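Local structure of beta-galactosidase (4OIF) at residues R83-T88 with M152-N157; N188-T193 with D507-A512; W283-A288 with F318-C323; G494-M499 with Q590-G595. The protein probably hydrolyses terminal non-reducing beta-D-galactose residues from beta-D-galactosides, as a trimeric, zinc-binding member of glycoside hydrolase family 42. One frame throughout, in Å; residues are numbered along the deposited sequence. Where two conformers were deposited one is given.

Interaction 1: R83-T88 with M152-N157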
loop_
_atom_site.group_PDB
_atom_site.type_symbol
_atom_site.label_atom_id
_atom_site.label_comp_id
_atom_site.label_asym_id
_atom_site.label_seq_id
_atom_site.Cartn_x
_atom_site.Cartn_y
_atom_site.Cartn_z
ATOM N N ARG A 83 0.827 -41.010 23.171
ATOM C CA ARG A 83 2.222 -40.880 22.768
ATOM C C ARG A 83 2.629 -39.407 22.702
ATOM O O ARG A 83 1.791 -38.504 22.575
ATOM C CB ARG A 83 2.485 -41.559 21.412
ATOM C CG ARG A 83 1.986 -43.010 21.269
ATOM C CD ARG A 83 2.649 -44.001 22.216
ATOM N NE ARG A 83 4.041 -44.213 21.862
ATOM C CZ ARG A 83 4.466 -45.155 21.023
ATOM N NH1 ARG A 83 3.592 -45.980 20.454
ATOM N NH2 ARG A 83 5.765 -45.267 20.754
ATOM N N VAL A 84 3.931 -39.174 22.799
ATOM C CA VAL A 84 4.466 -37.829 22.690
ATOM C C VAL A 84 5.344 -37.664 21.452
ATOM O O VAL A 84 6.266 -38.446 21.228
ATOM C CB VAL A 84 5.293 -37.447 23.925
ATOM C CG1 VAL A 84 5.890 -36.041 23.736
ATOM C CG2 VAL A 84 4.441 -37.544 25.190
ATOM N N ILE A 85 5.015 -36.666 20.635
ATOM C CA ILE A 85 5.940 -36.109 19.655
ATOM C C ILE A 85 6.720 -35.007 20.365
ATOM O O ILE A 85 6.164 -33.949 20.669
ATOM C CB ILE A 85 5.214 -35.538 18.417
ATOM C CG1 ILE A 85 4.484 -36.648 17.666
ATOM C CG2 ILE A 85 6.195 -34.834 17.476
ATOM C CD1 ILE A 85 3.564 -36.128 16.579
ATOM N N LEU A 86 7.990 -35.259 20.664
ATOM C CA LEU A 86 8.780 -34.286 21.403
ATOM C C LEU A 86 9.434 -33.322 20.434
ATOM O O LEU A 86 10.108 -33.728 19.489
ATOM C CB LEU A 86 9.837 -34.972 22.269
ATOM C CG LEU A 86 10.627 -34.060 23.215
ATOM C CD1 LEU A 86 9.695 -33.202 24.039
ATOM C CD2 LEU A 86 11.524 -34.867 24.127
ATOM N N ALA A 87 9.215 -32.039 20.665
ATOM C CA ALA A 87 9.809 -31.021 19.827
ATOM C C ALA A 87 11.055 -30.451 20.471
ATOM O O ALA A 87 11.141 -30.367 21.702
ATOM C CB ALA A 87 8.811 -29.907 19.553
ATOM N N THR A 88 12.018 -30.060 19.639
ATOM C CA THR A 88 13.113 -29.222 20.109
ATOM C C THR A 88 12.653 -27.759 20.103
ATOM O O THR A 88 11.853 -27.357 19.265
ATOM C CB THR A 88 14.357 -29.396 19.262
ATOM O OG1 THR A 88 14.127 -28.862 17.951
ATOM C CG2 THR A 88 14.705 -30.885 19.168
ATOM N N MET A 152 8.361 -39.506 18.100
ATOM C CA MET A 152 9.008 -38.825 16.991
ATOM C C MET A 152 9.577 -37.487 17.461
ATOM O O MET A 152 9.103 -36.909 18.442
ATOM C CB MET A 152 7.997 -38.638 15.850
ATOM C CG MET A 152 8.518 -38.033 14.550
ATOM S SD MET A 152 7.220 -38.051 13.268
ATOM C CE MET A 152 5.848 -37.331 14.160
ATOM N N TRP A 153 10.611 -37.014 16.779
ATOM C CA TRP A 153 11.146 -35.697 17.041
ATOM C C TRP A 153 10.506 -34.683 16.089
ATOM O O TRP A 153 10.365 -34.941 14.889
ATOM C CB TRP A 153 12.664 -35.688 16.885
ATOM C CG TRP A 153 13.400 -36.434 17.954
ATOM C CD1 TRP A 153 13.983 -37.658 17.845
ATOM C CD2 TRP A 153 13.651 -35.986 19.288
ATOM N NE1 TRP A 153 14.575 -38.008 19.029
ATOM C CE2 TRP A 153 14.384 -36.997 19.933
ATOM C CE3 TRP A 153 13.324 -34.827 20.002
ATOM C CZ2 TRP A 153 14.790 -36.890 21.261
ATOM C CZ3 TRP A 153 13.730 -34.717 21.310
ATOM C CH2 TRP A 153 14.457 -35.741 21.930
ATOM N N HIS A 154 10.130 -33.536 16.650
ATOM C CA HIS A 154 9.560 -32.406 15.927
ATOM C C HIS A 154 10.614 -31.295 15.982
ATOM O O HIS A 154 10.642 -30.494 16.907
ATOM C CB HIS A 154 8.215 -32.018 16.581
ATOM C CG HIS A 154 7.538 -30.803 16.014
ATOM N ND1 HIS A 154 8.155 -29.571 15.907
ATOM C CD2 HIS A 154 6.251 -30.609 15.629
ATOM C CE1 HIS A 154 7.291 -28.689 15.431
ATOM N NE2 HIS A 154 6.127 -29.291 15.263
ATOM N N VAL A 155 11.521 -31.269 15.015
ATOM C CA VAL A 155 12.684 -30.406 15.158
ATOM C C VAL A 155 12.369 -28.960 14.810
ATOM O O VAL A 155 12.017 -28.635 13.668
ATOM C CB VAL A 155 13.852 -30.903 14.311
ATOM C CG1 VAL A 155 15.079 -30.025 14.518
ATOM C CG2 VAL A 155 14.174 -32.310 14.708
ATOM N N SER A 156 12.520 -28.102 15.823
ATOM C CA SER A 156 12.174 -26.683 15.748
ATOM C C SER A 156 10.703 -26.505 15.411
ATOM O O SER A 156 9.870 -27.349 15.749
ATOM C CB SER A 156 13.032 -25.952 14.710
ATOM O OG SER A 156 12.938 -24.555 14.899
ATOM N N ASN A 157 10.393 -25.404 14.733
ATOM C CA ASN A 157 9.035 -25.173 14.273
ATOM C C ASN A 157 8.958 -24.210 13.089
ATOM O O ASN A 157 9.474 -23.091 13.163
ATOM C CB ASN A 157 8.177 -24.651 15.423
ATOM C CG ASN A 157 6.712 -24.682 15.094
ATOM O OD1 ASN A 157 6.065 -25.729 15.189
ATOM N ND2 ASN A 157 6.176 -23.538 14.679
#

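Interaction 2: N188-T193 with D507-A512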
loop_
_atom_site.group_PDB
_atom_site.type_symbol
_atom_site.label_atom_id
_atom_site.label_comp_id
_atom_site.label_asym_id
_atom_site.label_seq_id
_atom_site.Cartn_x
_atom_site.Cartn_y
_atom_site.Cartn_z
ATOM N N ASN A 188 30.992 -14.389 -11.862
ATOM C CA ASN A 188 30.676 -13.250 -12.721
ATOM C C ASN A 188 30.031 -13.605 -14.064
ATOM O O ASN A 188 29.215 -12.845 -14.574
ATOM C CB ASN A 188 31.940 -12.437 -12.961
ATOM C CG ASN A 188 32.250 -11.516 -11.810
ATOM O OD1 ASN A 188 31.353 -10.888 -11.254
ATOM N ND2 ASN A 188 33.518 -11.449 -11.424
ATOM N N ALA A 189 30.385 -14.762 -14.619
ATOM C CA ALA A 189 29.808 -15.229 -15.870
ATOM C C ALA A 189 28.395 -15.746 -15.643
ATOM O O ALA A 189 27.479 -15.434 -16.392
ATOM C CB ALA A 189 30.679 -16.324 -16.490
ATOM N N ALA A 190 28.234 -16.544 -14.596
ATOM C CA ALA A 190 26.937 -17.084 -14.231
ATOM C C ALA A 190 25.908 -15.986 -13.962
ATOM O O ALA A 190 24.748 -16.111 -14.337
ATOM C CB ALA A 190 27.077 -17.984 -13.007
ATOM N N TRP A 191 26.333 -14.915 -13.301
ATOM C CA TRP A 191 25.396 -13.880 -12.862
ATOM C C TRP A 191 25.238 -12.739 -13.847
ATOM O O TRP A 191 24.411 -11.848 -13.623
ATOM C CB TRP A 191 25.839 -13.290 -11.534
ATOM C CG TRP A 191 25.692 -14.194 -10.392
ATOM C CD1 TRP A 191 25.220 -15.478 -10.406
ATOM C CD2 TRP A 191 26.013 -13.895 -9.039
ATOM N NE1 TRP A 191 25.229 -15.994 -9.131
ATOM C CE2 TRP A 191 25.712 -15.040 -8.275
ATOM C CE3 TRP A 191 26.523 -12.769 -8.396
ATOM C CZ2 TRP A 191 25.905 -15.086 -6.907
ATOM C CZ3 TRP A 191 26.724 -12.819 -7.041
ATOM C CH2 TRP A 191 26.416 -13.968 -6.307
ATOM N N TRP A 192 26.046 -12.757 -14.910
ATOM C CA TRP A 192 26.071 -11.696 -15.931
ATOM C C TRP A 192 26.318 -10.319 -15.299
ATOM O O TRP A 192 25.586 -9.354 -15.555
ATOM C CB TRP A 192 24.764 -11.692 -16.743
ATOM C CG TRP A 192 24.929 -11.134 -18.135
ATOM C CD1 TRP A 192 24.588 -9.888 -18.559
ATOM C CD2 TRP A 192 25.502 -11.803 -19.274
ATOM N NE1 TRP A 192 24.906 -9.736 -19.888
ATOM C CE2 TRP A 192 25.470 -10.894 -20.351
ATOM C CE3 TRP A 192 26.032 -13.079 -19.486
ATOM C CZ2 TRP A 192 25.945 -11.218 -21.621
ATOM C CZ3 TRP A 192 26.501 -13.402 -20.744
ATOM C CH2 TRP A 192 26.456 -12.473 -21.798
ATOM N N THR A 193 27.359 -10.231 -14.479
ATOM C CA THR A 193 27.608 -9.025 -13.701
ATOM C C THR A 193 28.215 -7.890 -14.516
ATOM O O THR A 193 28.305 -6.765 -14.021
ATOM C CB THR A 193 28.533 -9.300 -12.511
ATOM O OG1 THR A 193 29.717 -9.958 -12.965
ATOM C CG2 THR A 193 27.826 -10.174 -11.495
ATOM N N ASP A 507 18.543 -21.206 -17.953
ATOM C CA ASP A 507 19.197 -22.331 -17.277
ATOM C C ASP A 507 19.180 -22.126 -15.765
ATOM O O ASP A 507 18.598 -21.169 -15.270
ATOM C CB ASP A 507 20.637 -22.563 -17.781
ATOM C CG ASP A 507 21.607 -21.425 -17.446
ATOM O OD1 ASP A 507 21.334 -20.574 -16.566
ATOM O OD2 ASP A 507 22.688 -21.409 -18.074
ATOM N N GLU A 508 19.831 -23.017 -15.031
ATOM C CA GLU A 508 19.811 -22.950 -13.576
ATOM C C GLU A 508 20.503 -21.699 -13.002
ATOM O O GLU A 508 20.494 -21.492 -11.789
ATOM C CB GLU A 508 20.452 -24.212 -12.992
ATOM C CG GLU A 508 21.988 -24.210 -12.997
ATOM C CD GLU A 508 22.602 -24.945 -14.180
ATOM O OE1 GLU A 508 21.960 -25.023 -15.253
ATOM O OE2 GLU A 508 23.738 -25.443 -14.035
ATOM N N HIS A 509 21.099 -20.871 -13.858
ATOM C CA HIS A 509 21.703 -19.606 -13.414
ATOM C C HIS A 509 20.827 -18.420 -13.739
ATOM O O HIS A 509 21.263 -17.273 -13.599
ATOM C CB HIS A 509 23.060 -19.364 -14.070
ATOM C CG HIS A 509 24.120 -20.329 -13.654
ATOM N ND1 HIS A 509 24.440 -20.558 -12.333
ATOM C CD2 HIS A 509 24.947 -21.114 -14.388
ATOM C CE1 HIS A 509 25.413 -21.450 -12.271
ATOM N NE2 HIS A 509 25.735 -21.805 -13.503
ATOM N N ASP A 510 19.608 -18.704 -14.191
ATOM C CA ASP A 510 18.731 -17.705 -14.799
ATOM C C ASP A 510 19.450 -17.015 -15.979
ATOM O O ASP A 510 19.271 -15.830 -16.258
ATOM C CB ASP A 510 18.241 -16.685 -13.762
ATOM C CG ASP A 510 17.025 -15.884 -14.254
ATOM O OD1 ASP A 510 16.060 -16.494 -14.771
ATOM O OD2 ASP A 510 17.050 -14.638 -14.153
ATOM N N LEU A 511 20.262 -17.781 -16.682
ATOM C CA LEU A 511 20.920 -17.286 -17.877
ATOM C C LEU A 511 20.115 -17.760 -19.088
ATOM O O LEU A 511 19.778 -18.940 -19.193
ATOM C CB LEU A 511 22.351 -17.796 -17.920
ATOM C CG LEU A 511 23.545 -16.874 -18.127
ATOM C CD1 LEU A 511 23.347 -15.524 -17.466
ATOM C CD2 LEU A 511 24.796 -17.584 -17.584
ATOM N N ALA A 512 19.768 -16.837 -19.978
ATOM C CA ALA A 512 18.991 -17.176 -21.169
ATOM C C ALA A 512 19.721 -18.170 -22.080
ATOM O O ALA A 512 20.911 -17.993 -22.363
ATOM C CB ALA A 512 18.650 -15.919 -21.938
HETATM O O HOH W 1 22.544 -14.824 -14.476
#

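Interaction 3: W283-A288 with F318-C323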
loop_
_atom_site.group_PDB
_atom_site.type_symbol
_atom_site.label_atom_id
_atom_site.label_comp_id
_atom_site.label_asym_id
_atom_site.label_seq_id
_atom_site.Cartn_x
_atom_site.Cartn_y
_atom_site.Cartn_z
ATOM N N TRP A 283 3.229 -31.525 7.645
ATOM C CA TRP A 283 2.927 -30.120 7.348
ATOM C C TRP A 283 1.664 -29.541 7.992
ATOM O O TRP A 283 0.874 -30.247 8.612
ATOM C CB TRP A 283 2.877 -29.909 5.828
ATOM C CG TRP A 283 1.622 -30.338 5.108
ATOM C CD1 TRP A 283 1.200 -31.621 4.859
ATOM C CD2 TRP A 283 0.664 -29.476 4.479
ATOM N NE1 TRP A 283 0.026 -31.601 4.132
ATOM C CE2 TRP A 283 -0.320 -30.297 3.887
ATOM C CE3 TRP A 283 0.544 -28.090 4.362
ATOM C CZ2 TRP A 283 -1.411 -29.775 3.203
ATOM C CZ3 TRP A 283 -0.545 -27.573 3.682
ATOM C CH2 TRP A 283 -1.507 -28.413 3.111
ATOM N N ASP A 284 1.515 -28.227 7.848
ATOM C CA ASP A 284 0.498 -27.462 8.556
ATOM C C ASP A 284 -0.505 -26.848 7.605
ATOM O O ASP A 284 -0.166 -25.948 6.839
ATOM C CB ASP A 284 1.150 -26.358 9.381
ATOM C CG ASP A 284 2.283 -26.867 10.220
ATOM O OD1 ASP A 284 2.269 -28.073 10.559
ATOM O OD2 ASP A 284 3.182 -26.062 10.541
ATOM N N ALA A 285 -1.741 -27.321 7.665
ATOM C CA ALA A 285 -2.757 -26.896 6.716
ATOM C C ALA A 285 -3.759 -25.944 7.349
ATOM O O ALA A 285 -4.406 -26.284 8.339
ATOM C CB ALA A 285 -3.476 -28.106 6.143
ATOM N N TYR A 286 -3.885 -24.749 6.782
ATOM C CA TYR A 286 -4.936 -23.830 7.211
ATOM C C TYR A 286 -5.714 -23.275 6.010
ATOM O O TYR A 286 -5.567 -22.118 5.645
ATOM C CB TYR A 286 -4.321 -22.715 8.062
ATOM C CG TYR A 286 -3.582 -23.267 9.271
ATOM C CD1 TYR A 286 -4.278 -23.674 10.404
ATOM C CD2 TYR A 286 -2.196 -23.428 9.262
ATOM C CE1 TYR A 286 -3.619 -24.199 11.512
ATOM C CE2 TYR A 286 -1.525 -23.960 10.363
ATOM C CZ TYR A 286 -2.247 -24.339 11.485
ATOM O OH TYR A 286 -1.605 -24.860 12.585
ATOM N N PRO A 287 -6.540 -24.118 5.372
ATOM C CA PRO A 287 -7.356 -23.613 4.264
ATOM C C PRO A 287 -8.418 -22.645 4.768
ATOM O O PRO A 287 -8.947 -22.856 5.860
ATOM C CB PRO A 287 -8.002 -24.880 3.688
ATOM C CG PRO A 287 -7.201 -26.011 4.226
ATOM C CD PRO A 287 -6.743 -25.563 5.574
ATOM N N ALA A 288 -8.725 -21.611 3.991
ATOM C CA ALA A 288 -9.719 -20.639 4.410
ATOM C C ALA A 288 -11.120 -21.114 4.035
ATOM O O ALA A 288 -11.761 -20.552 3.141
ATOM C CB ALA A 288 -9.426 -19.289 3.800
ATOM N N PHE A 318 2.636 -39.245 4.627
ATOM C CA PHE A 318 3.093 -38.049 5.324
ATOM C C PHE A 318 2.294 -37.855 6.608
ATOM O O PHE A 318 1.340 -38.566 6.866
ATOM C CB PHE A 318 2.986 -36.811 4.422
ATOM C CG PHE A 318 1.570 -36.346 4.176
ATOM C CD1 PHE A 318 0.842 -36.835 3.098
ATOM C CD2 PHE A 318 0.974 -35.400 5.015
ATOM C CE1 PHE A 318 -0.460 -36.411 2.866
ATOM C CE2 PHE A 318 -0.329 -34.965 4.789
ATOM C CZ PHE A 318 -1.047 -35.474 3.708
ATOM N N LEU A 319 2.687 -36.889 7.418
ATOM C CA LEU A 319 1.968 -36.637 8.648
ATOM C C LEU A 319 1.433 -35.208 8.670
ATOM O O LEU A 319 2.186 -34.242 8.600
ATOM C CB LEU A 319 2.870 -36.920 9.863
ATOM C CG LEU A 319 3.290 -38.393 10.044
ATOM C CD1 LEU A 319 4.459 -38.553 11.008
ATOM C CD2 LEU A 319 2.121 -39.281 10.480
ATOM N N LEU A 320 0.114 -35.077 8.730
ATOM C CA LEU A 320 -0.471 -33.778 8.997
ATOM C C LEU A 320 -0.084 -33.412 10.419
ATOM O O LEU A 320 -0.513 -34.071 11.367
ATOM C CB LEU A 320 -1.981 -33.799 8.827
ATOM C CG LEU A 320 -2.653 -32.452 9.087
ATOM C CD1 LEU A 320 -2.129 -31.430 8.096
ATOM C CD2 LEU A 320 -4.174 -32.572 8.997
ATOM N N MET A 321 0.758 -32.389 10.563
ATOM C CA MET A 321 1.236 -31.981 11.884
ATOM C C MET A 321 0.296 -30.945 12.504
ATOM O O MET A 321 0.063 -30.933 13.721
ATOM C CB MET A 321 2.664 -31.423 11.799
ATOM C CG MET A 321 3.302 -31.108 13.155
ATOM S SD MET A 321 3.644 -32.575 14.157
ATOM C CE MET A 321 4.721 -33.468 13.049
ATOM N N GLU A 322 -0.250 -30.076 11.662
ATOM C CA GLU A 322 -1.177 -29.068 12.145
ATOM C C GLU A 322 -2.352 -28.860 11.196
ATOM O O GLU A 322 -2.208 -28.910 9.972
ATOM C CB GLU A 322 -0.457 -27.736 12.361
ATOM C CG GLU A 322 0.653 -27.748 13.406
ATOM C CD GLU A 322 1.474 -26.467 13.376
ATOM O OE1 GLU A 322 1.106 -25.567 12.587
ATOM O OE2 GLU A 322 2.475 -26.362 14.128
ATOM N N CYS A 323 -3.520 -28.645 11.794
ATOM C CA CYS A 323 -4.669 -28.018 11.145
ATOM C C CYS A 323 -5.532 -27.487 12.287
ATOM O O CYS A 323 -5.266 -27.799 13.451
ATOM C CB CYS A 323 -5.437 -28.996 10.245
ATOM S SG CYS A 323 -6.275 -30.365 11.086
#

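Interaction 4: G494-M499 with Q590-G595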
loop_
_atom_site.group_PDB
_atom_site.type_symbol
_atom_site.label_atom_id
_atom_site.label_comp_id
_atom_site.label_asym_id
_atom_site.label_seq_id
_atom_site.Cartn_x
_atom_site.Cartn_y
_atom_site.Cartn_z
ATOM N N GLY A 494 9.056 -43.907 -24.047
ATOM C CA GLY A 494 7.627 -44.151 -24.014
ATOM C C GLY A 494 6.810 -43.169 -23.196
ATOM O O GLY A 494 5.577 -43.229 -23.206
ATOM N N GLY A 495 7.490 -42.272 -22.486
ATOM C CA GLY A 495 6.829 -41.248 -21.706
ATOM C C GLY A 495 6.010 -40.287 -22.553
ATOM O O GLY A 495 6.357 -39.995 -23.696
ATOM N N THR A 496 4.904 -39.814 -21.986
ATOM C CA THR A 496 4.109 -38.756 -22.575
ATOM C C THR A 496 4.304 -37.481 -21.746
ATOM O O THR A 496 3.980 -37.444 -20.565
ATOM C CB THR A 496 2.620 -39.135 -22.629
ATOM O OG1 THR A 496 2.432 -40.200 -23.561
ATOM C CG2 THR A 496 1.785 -37.954 -23.064
ATOM N N LEU A 497 4.849 -36.446 -22.367
ATOM C CA LEU A 497 5.225 -35.225 -21.680
ATOM C C LEU A 497 4.411 -34.059 -22.193
ATOM O O LEU A 497 4.238 -33.931 -23.394
ATOM C CB LEU A 497 6.710 -34.954 -21.881
ATOM C CG LEU A 497 7.272 -33.624 -21.388
ATOM C CD1 LEU A 497 7.169 -33.477 -19.867
ATOM C CD2 LEU A 497 8.697 -33.492 -21.830
ATOM N N VAL A 498 3.914 -33.222 -21.286
ATOM C CA VAL A 498 3.181 -32.006 -21.651
ATOM C C VAL A 498 3.862 -30.766 -21.074
ATOM O O VAL A 498 4.069 -30.664 -19.866
ATOM C CB VAL A 498 1.716 -32.036 -21.157
ATOM C CG1 VAL A 498 1.023 -30.717 -21.459
ATOM C CG2 VAL A 498 0.948 -33.181 -21.799
ATOM N N MET A 499 4.227 -29.830 -21.943
ATOM C CA MET A 499 4.766 -28.557 -21.485
ATOM C C MET A 499 3.966 -27.410 -22.065
ATOM O O MET A 499 3.085 -27.606 -22.911
ATOM C CB MET A 499 6.246 -28.411 -21.849
ATOM C CG MET A 499 7.155 -29.219 -20.949
ATOM S SD MET A 499 8.894 -28.996 -21.331
ATOM C CE MET A 499 9.566 -28.572 -19.746
ATOM N N GLN A 590 5.620 -39.387 -26.544
ATOM C CA GLN A 590 4.903 -38.255 -27.113
ATOM C C GLN A 590 5.151 -36.987 -26.316
ATOM O O GLN A 590 5.266 -37.032 -25.097
ATOM C CB GLN A 590 3.407 -38.527 -27.160
ATOM C CG GLN A 590 2.922 -39.058 -28.468
ATOM C CD GLN A 590 1.472 -38.722 -28.684
ATOM O OE1 GLN A 590 0.619 -39.076 -27.873
ATOM N NE2 GLN A 590 1.182 -38.016 -29.772
ATOM N N ALA A 591 5.217 -35.857 -27.012
ATOM C CA ALA A 591 5.393 -34.569 -26.367
ATOM C C ALA A 591 4.382 -33.565 -26.906
ATOM O O ALA A 591 4.307 -33.312 -28.108
ATOM C CB ALA A 591 6.826 -34.066 -26.557
ATOM N N TYR A 592 3.590 -33.018 -25.995
ATOM C CA TYR A 592 2.593 -32.003 -26.297
ATOM C C TYR A 592 3.018 -30.615 -25.793
ATOM O O TYR A 592 3.535 -30.477 -24.680
ATOM C CB TYR A 592 1.256 -32.361 -25.652
ATOM C CG TYR A 592 0.617 -33.627 -26.146
ATOM C CD1 TYR A 592 1.107 -34.868 -25.763
ATOM C CD2 TYR A 592 -0.505 -33.586 -26.965
ATOM C CE1 TYR A 592 0.519 -36.031 -26.205
ATOM C CE2 TYR A 592 -1.108 -34.744 -27.399
ATOM C CZ TYR A 592 -0.591 -35.964 -27.017
ATOM O OH TYR A 592 -1.176 -37.125 -27.448
ATOM N N TYR A 593 2.761 -29.587 -26.596
ATOM C CA TYR A 593 3.012 -28.218 -26.173
ATOM C C TYR A 593 1.721 -27.423 -26.210
ATOM O O TYR A 593 1.031 -27.394 -27.237
ATOM C CB TYR A 593 4.069 -27.565 -27.065
ATOM C CG TYR A 593 4.583 -26.234 -26.559
ATOM C CD1 TYR A 593 4.062 -25.033 -27.043
ATOM C CD2 TYR A 593 5.610 -26.173 -25.610
ATOM C CE1 TYR A 593 4.547 -23.801 -26.588
ATOM C CE2 TYR A 593 6.096 -24.944 -25.141
ATOM C CZ TYR A 593 5.561 -23.764 -25.636
ATOM O OH TYR A 593 6.035 -22.549 -25.185
ATOM N N ILE A 594 1.392 -26.786 -25.091
ATOM C CA ILE A 594 0.213 -25.931 -25.031
ATOM C C ILE A 594 0.638 -24.468 -25.008
ATOM O O ILE A 594 1.189 -23.997 -24.009
ATOM C CB ILE A 594 -0.654 -26.228 -23.797
ATOM C CG1 ILE A 594 -1.184 -27.666 -23.838
ATOM C CG2 ILE A 594 -1.793 -25.247 -23.750
ATOM C CD1 ILE A 594 -1.708 -28.175 -22.524
ATOM N N GLY A 595 0.384 -23.746 -26.101
ATOM C CA GLY A 595 0.978 -22.426 -26.289
ATOM C C GLY A 595 0.363 -21.259 -25.528
ATOM O O GLY A 595 1.006 -20.222 -25.332
HETATM O O HOH W 2 0.606 -40.830 -25.579
#

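Interaction 1: R83-T88 with M152-N157
L86 and H154 sit on neighbouring parallel strands, 83-87 and 150-154, of the TIM barrel, and their pairing is a worked example of how a parallel ladder satisfies its polar backbone atoms. L86 is bonded through both its N and its O: L86 N donates to M152 O (3.0 Å), approaching nearly along the C=O axis though bent at the hydrogen, while L86 O accepts from H154 N (2.8 Å) with an N-H...O angle of 162°. One step on, T88 N reaches H154 O (3.1 Å) from above the carbonyl plane, where the regular strand pairing ends.

Beyond this point a side chain carries on the ladder. T88 holds OG1 between its backbone N and carbonyl carbon (chi1 68°), where it accepts a fairly straight bond from S156 N (2.8 Å). The same hydroxyl is bonded to E239 of the helix 218-246, while S156 OG turns elsewhere, to S90.

The two faces of the pair differ. Facing the surrounding helices, L86 and W153 lie side by side with CD2 of the leucine 3.6 Å from CZ3 of the indole, whose NE1 is taken up by T247. Facing the barrel interior are I85, A87 and H154. N157, predicted to bind substrate, follows at the strand's C-terminal end, as expected for a TIM-barrel active site; its OD1 is bonded to N255 and its ND2 to a glycerol.

The imidazole of H154 has S156 O at its edge, in plane, through a weak bond from ND1, and H154 CB packs 3.6 Å from I85 CG2.

Interaction 2: N188-T193 with D507-A512
H509 and L511 both direct their backbone N-H at one oxygen, D507 OD1, from opposite faces of its carboxylate plane. The bond from H509 N to D507 OD1 is 2.7 Å and closes an Asx turn; that from L511 N to D507 OD1 is 3.0 Å. Together with the type I beta turn from D507 to D510, they show how one acidic side chain can set a loop so that alternate residues face a partner.

That partner is the C-terminal end of the helix 184-191. A190 CB stands over the centre of the H509 imidazole, 3.8 Å from the ring centroid and only 9° off its normal, a CH-pi contact. The helix ends in a Schellman motif, W192 having positive phi (55°). The contact joins the TIM-barrel part of the chain to a loop of the trimerisation domain.

L511 spreads its two methyls over the helix end: CD1 approaches A190 O at 3.5 Å, and CD2 lies 3.6 Å from A189 O. Its side chain also crosses that of W192 at about a right angle. No direct hydrogen bond spans the segments, but a water bridges them, 2.6 Å from A190 O and 2.9 Å from H509 O.

The second subunit reaches this place too: Q25 of that subunit bonds W192 NE1, and its K371 forms a salt bridge with D510.

Interaction 3: W283-A288 with F318-C323
E322, predicted to be the nucleophile, meets D284 and Y286 where the strands 282-284 and 319-322, consecutive in a beta-alpha-beta unit of the TIM barrel, run parallel. A beta bulge shifts the register by one residue here: W283 O accepts from both M321 N and E322 N, on the same face of its carbonyl plane, and A285 N then bonds E322 O (2.8 Å).

From this backbone the glutamate can be followed outward. E322 CB lies 3.1 Å from Y286 OH. Its CG, anti to the carbonyl carbon (chi1 -62°), passes D284 OD1 at 3.3 Å. The chain is extended from there, which lays CD over the aspartate, 3.3 Å from D284 CG, with the two carboxylates stacked and their planes only 12° apart. At the tip, E322 OE1 accepts from Y286 OH (2.8 Å), which comes from above the carboxylate plane, and lies 3.0 Å from D284 OD2.

Chemically, the tyrosine bond holds one oxygen and, with a glycerol bond at the other, probably helps to set the turn of the carboxylate. That glycerol, probably from the crystallisation liquor, meets E322 OE2, which is consistent with this oxygen facing the sugar pocket.

Interaction 4: G494-M499 with Q590-G595
Within the trimerisation domain's mixed sheet, the strands 496-500 and 589-594 are parallel neighbours at the place where its parallel part gives way to antiparallel strands, since 589-594 runs antiparallel to its next neighbour, 579-586. V498 pairs with Y592 in the middle of the ladder. The axes diverge by only 15°, and five straight backbone bonds pass alternately between the strands: Q590 N to G495 O, L497 N to Q590 O (2.8 Å), Y592 N to L497 O (2.8 Å), M499 N to Y592 O and I594 N to M499 O.

The face bearing T496, V498, Q590 and Y592 is covered by the helix 600-613. V498 splits its branches there, CG2 resting 4.0 Å from Y592 CB and CG1 lying 3.9 Å from I594 CD1. On the other face, L497, M499 and A591 pack against F525 of the helix 519-525.

With CG anti to its carbonyl carbon (chi1 -63°), Y592 leans its ring back along the strands, and T496 CG2 touches CE1 at 3.9 Å. The phenol thus arrives above the Q590 amide plane, where Y592 OH donates to OE1 (2.7 Å). A water donates to that same Q590 OE1 (2.9 Å) and to T496 OG1 (2.8 Å).

Read from the N terminus, interaction 1 comes first, closing a loop of 63 residues between adjacent barrel strands. N188 then opens interaction 2, whose 313-residue loop ends only in the trimerisation domain and ties that domain to the barrel part. Interaction 3 is nested inside this loop, spanning 29 residues around the helix 296-312. Interaction 4 starts at G494, still within the loop of interaction 2, and closes beyond it at Q590, so these two cross. Interactions 1 and 3 share one sheet and touch, with H154 CD2 3.6 Å from M321 SD, whereas interaction 4 belongs to a separate sheet, its centre about 43 Å from that of interaction 1.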